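Local coordinates for 6-phospho-beta-d glycosidase (PDB 5FOO), which probably hydrolyses 6-phospho-beta-glucosides, as a family 1 glycoside hydrolase with a TIM-barrel fold, at residues 366-374 against 386-396. The protein carries 1 engineered substitution. Residues are numbered along the deposited sequence; the frame is centred on the assembly and turned at random.
Sequences ENGVGISGE and DDYRIQFLKEH. With JAZ (6-phosphocyclophellitol), chain G.
R389 carries most of the polar load between 366-374, which includes the last part of barrel strand 362-367 and the loop that follows, and the start of helix 387-405. Its guanidinium grips V369 side-on: NE lies 3.3 Å and NH2 3.0 Å from V369 O, which sits in the guanidinium plane for both bonds. The end-on pair goes to E374, whose OE2 takes NH1 at 2.9 Å through its syn lone pair and NH2 from above the carboxylate plane. A chain bent at chi3 (-65°) turns the group to span both acceptors. NH1 is also bridged to D386 OD2, itself hydrogen-bonded to S449 OG. E374, R389 and D386, all buried, form a salt-bridge network, and E374 OE1 has a further salt bridge to K447. The same E374 OE2 accepts a very short bond from Y388 OH (2.5 Å), the oxygen lying at the edge of the ring.

Apolar contacts begin with V369, whose CB stands 3.6 Å from the centroid of the F392 ring and 8° off its normal, a CH-pi contact. H396 CE1 covers the opposite face, its imidazole fixed by ND1 donating to F392 O; F392 is therefore clamped between the two. Farther out, I371 CG1 packs obliquely on Y388 CE2 at 3.5 Å.

At the strand end, the N367 amide meets the H396 ring with planes 47° apart, ND2 3.4 Å from H396 CD2; N367 OD1 and ND2 are hydrogen-bonded to Y413 OH and F298 O.

E366, next to N367, is joined through OE2 to 6-phosphocyclophellitol C5 by a 1.5 Å covalent bond, the ester expected of a retaining family 1 nucleophile. The chemistry thus implies that the loop following this glutamate is anchored to helix 387-405, which follows this strand on the outside of the barrel, by one multivalent arginine and a sandwiched phenylalanine.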
loop_
_atom_site.group_PDB
_atom_site.type_symbol
_atom_site.label_atom_id
_atom_site.label_comp_id
_atom_site.label_asym_id
_atom_site.label_seq_id
_atom_site.Cartn_x
_atom_site.Cartn_y
_atom_site.Cartn_z
ATOM N N GLU A 366 -1.223 4.658 5.109
ATOM C CA GLU A 366 -0.862 3.463 5.871
ATOM C C GLU A 366 0.199 3.880 6.893
ATOM O O GLU A 366 1.300 4.192 6.542
ATOM C CB GLU A 366 -0.281 2.391 4.917
ATOM C CG GLU A 366 0.247 1.115 5.566
ATOM C CD GLU A 366 1.172 0.263 4.702
ATOM O OE1 GLU A 366 1.805 0.747 3.764
ATOM O OE2 GLU A 366 1.273 -1.037 5.042
ATOM N N ASN A 367 -0.152 3.909 8.153
ATOM C CA ASN A 367 0.812 4.287 9.167
ATOM C C ASN A 367 0.433 3.465 10.342
ATOM O O ASN A 367 -0.700 3.511 10.721
ATOM C CB ASN A 367 0.726 5.788 9.499
ATOM C CG ASN A 367 1.625 6.189 10.615
ATOM O OD1 ASN A 367 1.175 6.529 11.699
ATOM N ND2 ASN A 367 2.906 6.139 10.362
ATOM N N GLY A 368 1.377 2.690 10.889
ATOM C CA GLY A 368 1.141 1.874 12.059
ATOM C C GLY A 368 2.419 1.214 12.519
ATOM O O GLY A 368 3.509 1.409 11.919
ATOM N N VAL A 369 2.272 0.479 13.604
ATOM C CA VAL A 369 3.385 -0.207 14.275
ATOM C C VAL A 369 2.930 -1.614 14.691
ATOM O O VAL A 369 1.833 -1.819 15.244
ATOM C CB VAL A 369 3.932 0.577 15.505
ATOM C CG1 VAL A 369 2.903 0.731 16.616
ATOM C CG2 VAL A 369 5.194 -0.128 16.037
ATOM N N GLY A 370 3.804 -2.571 14.409
ATOM C CA GLY A 370 3.536 -3.981 14.562
ATOM C C GLY A 370 4.420 -4.562 15.668
ATOM O O GLY A 370 5.632 -4.290 15.675
ATOM N N ILE A 371 3.826 -5.374 16.550
ATOM C CA ILE A 371 4.476 -5.903 17.777
ATOM C C ILE A 371 4.013 -7.334 17.924
ATOM O O ILE A 371 2.859 -7.637 17.622
ATOM C CB ILE A 371 4.011 -5.054 18.993
ATOM C CG1 ILE A 371 4.595 -3.644 18.877
ATOM C CG2 ILE A 371 4.343 -5.630 20.367
ATOM C CD1 ILE A 371 6.111 -3.631 18.852
ATOM N N SER A 372 4.902 -8.228 18.343
ATOM C CA SER A 372 4.518 -9.609 18.723
ATOM C C SER A 372 4.136 -9.746 20.215
ATOM O O SER A 372 4.276 -8.819 21.014
ATOM C CB SER A 372 5.640 -10.589 18.364
ATOM O OG SER A 372 6.787 -10.247 19.089
ATOM N N GLY A 373 3.588 -10.894 20.568
ATOM C CA GLY A 373 3.334 -11.214 21.960
ATOM C C GLY A 373 2.499 -10.194 22.720
ATOM O O GLY A 373 2.784 -9.891 23.917
ATOM N N GLU A 374 1.440 -9.682 22.070
ATOM C CA GLU A 374 0.676 -8.617 22.714
ATOM C C GLU A 374 -0.134 -9.139 23.891
ATOM O O GLU A 374 -0.699 -8.335 24.623
ATOM C CB GLU A 374 -0.261 -7.880 21.726
ATOM C CG GLU A 374 0.461 -7.074 20.664
ATOM C CD GLU A 374 -0.445 -6.070 19.974
ATOM O OE1 GLU A 374 -1.569 -6.470 19.519
ATOM O OE2 GLU A 374 -0.010 -4.894 19.921
ATOM N N ASP A 386 -2.102 -1.269 24.686
ATOM C CA ASP A 386 -1.051 -0.983 23.706
ATOM C C ASP A 386 -0.665 0.459 23.711
ATOM O O ASP A 386 -0.832 1.157 22.684
ATOM C CB ASP A 386 -1.464 -1.447 22.290
ATOM C CG ASP A 386 -2.810 -0.866 21.809
ATOM O OD1 ASP A 386 -3.662 -0.409 22.616
ATOM O OD2 ASP A 386 -3.054 -0.933 20.597
ATOM N N ASP A 387 -0.136 0.947 24.838
ATOM C CA ASP A 387 0.288 2.361 24.888
ATOM C C ASP A 387 1.470 2.678 23.983
ATOM O O ASP A 387 1.584 3.819 23.537
ATOM C CB ASP A 387 0.402 2.985 26.290
ATOM C CG ASP A 387 1.036 2.101 27.279
ATOM O OD1 ASP A 387 2.102 1.508 26.975
ATOM O OD2 ASP A 387 0.446 2.005 28.385
ATOM N N TYR A 388 2.341 1.694 23.702
ATOM C CA TYR A 388 3.335 1.846 22.638
ATOM C C TYR A 388 2.679 2.258 21.286
ATOM O O TYR A 388 3.237 3.029 20.552
ATOM C CB TYR A 388 4.160 0.585 22.444
ATOM C CG TYR A 388 3.316 -0.657 22.326
ATOM C CD1 TYR A 388 2.983 -1.396 23.455
ATOM C CD2 TYR A 388 2.886 -1.119 21.091
ATOM C CE1 TYR A 388 2.174 -2.538 23.357
ATOM C CE2 TYR A 388 2.108 -2.276 20.973
ATOM C CZ TYR A 388 1.760 -2.975 22.116
ATOM O OH TYR A 388 0.989 -4.082 22.061
ATOM N N ARG A 389 1.508 1.714 20.949
ATOM C CA ARG A 389 0.853 2.024 19.650
ATOM C C ARG A 389 0.216 3.444 19.652
ATOM O O ARG A 389 0.360 4.229 18.716
ATOM C CB ARG A 389 -0.192 0.957 19.322
ATOM C CG ARG A 389 -0.869 1.200 17.983
ATOM C CD ARG A 389 -1.615 -0.007 17.492
ATOM N NE ARG A 389 -0.662 -1.056 17.224
ATOM C CZ ARG A 389 -0.528 -2.178 17.923
ATOM N NH1 ARG A 389 -1.322 -2.456 18.978
ATOM N NH2 ARG A 389 0.446 -3.045 17.551
ATOM N N ILE A 390 -0.469 3.770 20.745
ATOM C CA ILE A 390 -0.942 5.144 21.018
ATOM C C ILE A 390 0.165 6.167 20.874
ATOM O O ILE A 390 0.054 7.122 20.073
ATOM C CB ILE A 390 -1.569 5.237 22.397
ATOM C CG1 ILE A 390 -2.861 4.390 22.390
ATOM C CG2 ILE A 390 -1.821 6.708 22.796
ATOM C CD1 ILE A 390 -3.558 4.272 23.746
ATOM N N GLN A 391 1.273 5.932 21.571
ATOM C CA GLN A 391 2.397 6.804 21.458
ATOM C C GLN A 391 2.908 6.904 20.009
ATOM O O GLN A 391 3.108 8.015 19.463
ATOM C CB GLN A 391 3.511 6.310 22.359
ATOM C CG GLN A 391 4.714 7.218 22.396
ATOM C CD GLN A 391 4.342 8.552 23.039
ATOM O OE1 GLN A 391 3.452 8.608 23.928
ATOM N NE2 GLN A 391 4.978 9.639 22.575
ATOM N N PHE A 392 3.157 5.771 19.360
ATOM C CA PHE A 392 3.626 5.808 17.962
ATOM C C PHE A 392 2.639 6.617 17.088
ATOM O O PHE A 392 3.059 7.468 16.322
ATOM C CB PHE A 392 3.804 4.360 17.441
ATOM C CG PHE A 392 4.270 4.212 15.993
ATOM C CD1 PHE A 392 3.371 4.305 14.929
ATOM C CD2 PHE A 392 5.580 3.811 15.695
ATOM C CE1 PHE A 392 3.797 4.090 13.608
ATOM C CE2 PHE A 392 5.978 3.587 14.411
ATOM C CZ PHE A 392 5.103 3.707 13.354
ATOM N N LEU A 393 1.359 6.267 17.123
ATOM C CA LEU A 393 0.362 6.973 16.249
ATOM C C LEU A 393 0.344 8.469 16.566
ATOM O O LEU A 393 0.436 9.297 15.676
ATOM C CB LEU A 393 -1.027 6.354 16.351
ATOM C CG LEU A 393 -1.122 4.875 15.885
ATOM C CD1 LEU A 393 -2.519 4.362 16.107
ATOM C CD2 LEU A 393 -0.678 4.598 14.464
ATOM N N LYS A 394 0.346 8.788 17.852
ATOM C CA LYS A 394 0.316 10.179 18.343
ATOM C C LYS A 394 1.475 10.976 17.801
ATOM O O LYS A 394 1.270 12.044 17.214
ATOM C CB LYS A 394 0.298 10.198 19.881
ATOM C CG LYS A 394 0.271 11.558 20.524
ATOM C CD LYS A 394 -0.485 11.528 21.849
ATOM C CE LYS A 394 -0.417 12.920 22.488
ATOM N NZ LYS A 394 -1.440 13.179 23.534
ATOM N N GLU A 395 2.699 10.459 17.929
ATOM C CA GLU A 395 3.856 11.170 17.328
ATOM C C GLU A 395 3.766 11.389 15.829
ATOM O O GLU A 395 4.191 12.444 15.334
ATOM C CB GLU A 395 5.207 10.469 17.632
ATOM C CG GLU A 395 5.584 10.501 19.109
ATOM C CD GLU A 395 6.796 9.620 19.452
ATOM O OE1 GLU A 395 7.675 9.408 18.580
ATOM O OE2 GLU A 395 6.848 9.122 20.603
ATOM N N HIS A 396 3.307 10.387 15.080
ATOM C CA HIS A 396 3.333 10.496 13.610
ATOM C C HIS A 396 2.281 11.547 13.182
ATOM O O HIS A 396 2.537 12.409 12.309
ATOM C CB HIS A 396 3.127 9.112 12.947
ATOM C CG HIS A 396 4.370 8.273 12.949
ATOM N ND1 HIS A 396 4.816 7.610 14.082
ATOM C CD2 HIS A 396 5.282 8.019 11.980
ATOM C CE1 HIS A 396 5.958 7.013 13.820
ATOM N NE2 HIS A 396 6.266 7.234 12.556
HETATM C C2 JAZ G . 1.632 -4.624 5.335
HETATM C C3 JAZ G . 0.751 -3.884 4.306
HETATM C C4 JAZ G . 1.583 -2.896 3.497
HETATM C C5 JAZ G . 2.285 -1.868 4.374
HETATM C C6 JAZ G . 3.068 -2.552 5.472
HETATM C C7 JAZ G . 2.225 -3.562 6.253
HETATM C C8 JAZ G . 2.973 -4.139 7.452
HETATM O O9 JAZ G . 4.097 -4.853 6.946
HETATM P P10 JAZ G . 4.631 -6.117 7.747
HETATM O O11 JAZ G . 5.750 -6.620 6.905
HETATM O O12 JAZ G . 3.532 -7.022 8.122
HETATM O O13 JAZ G . 5.113 -5.596 9.030
HETATM O O14 JAZ G . 4.247 -3.154 4.922
HETATM O O15 JAZ G . 0.842 -5.502 6.144
HETATM O O16 JAZ G . 0.229 -4.861 3.440
HETATM O O17 JAZ G . 0.769 -2.248 2.535
HETATM O O HOH W 1 -0.812 0.029 14.263
#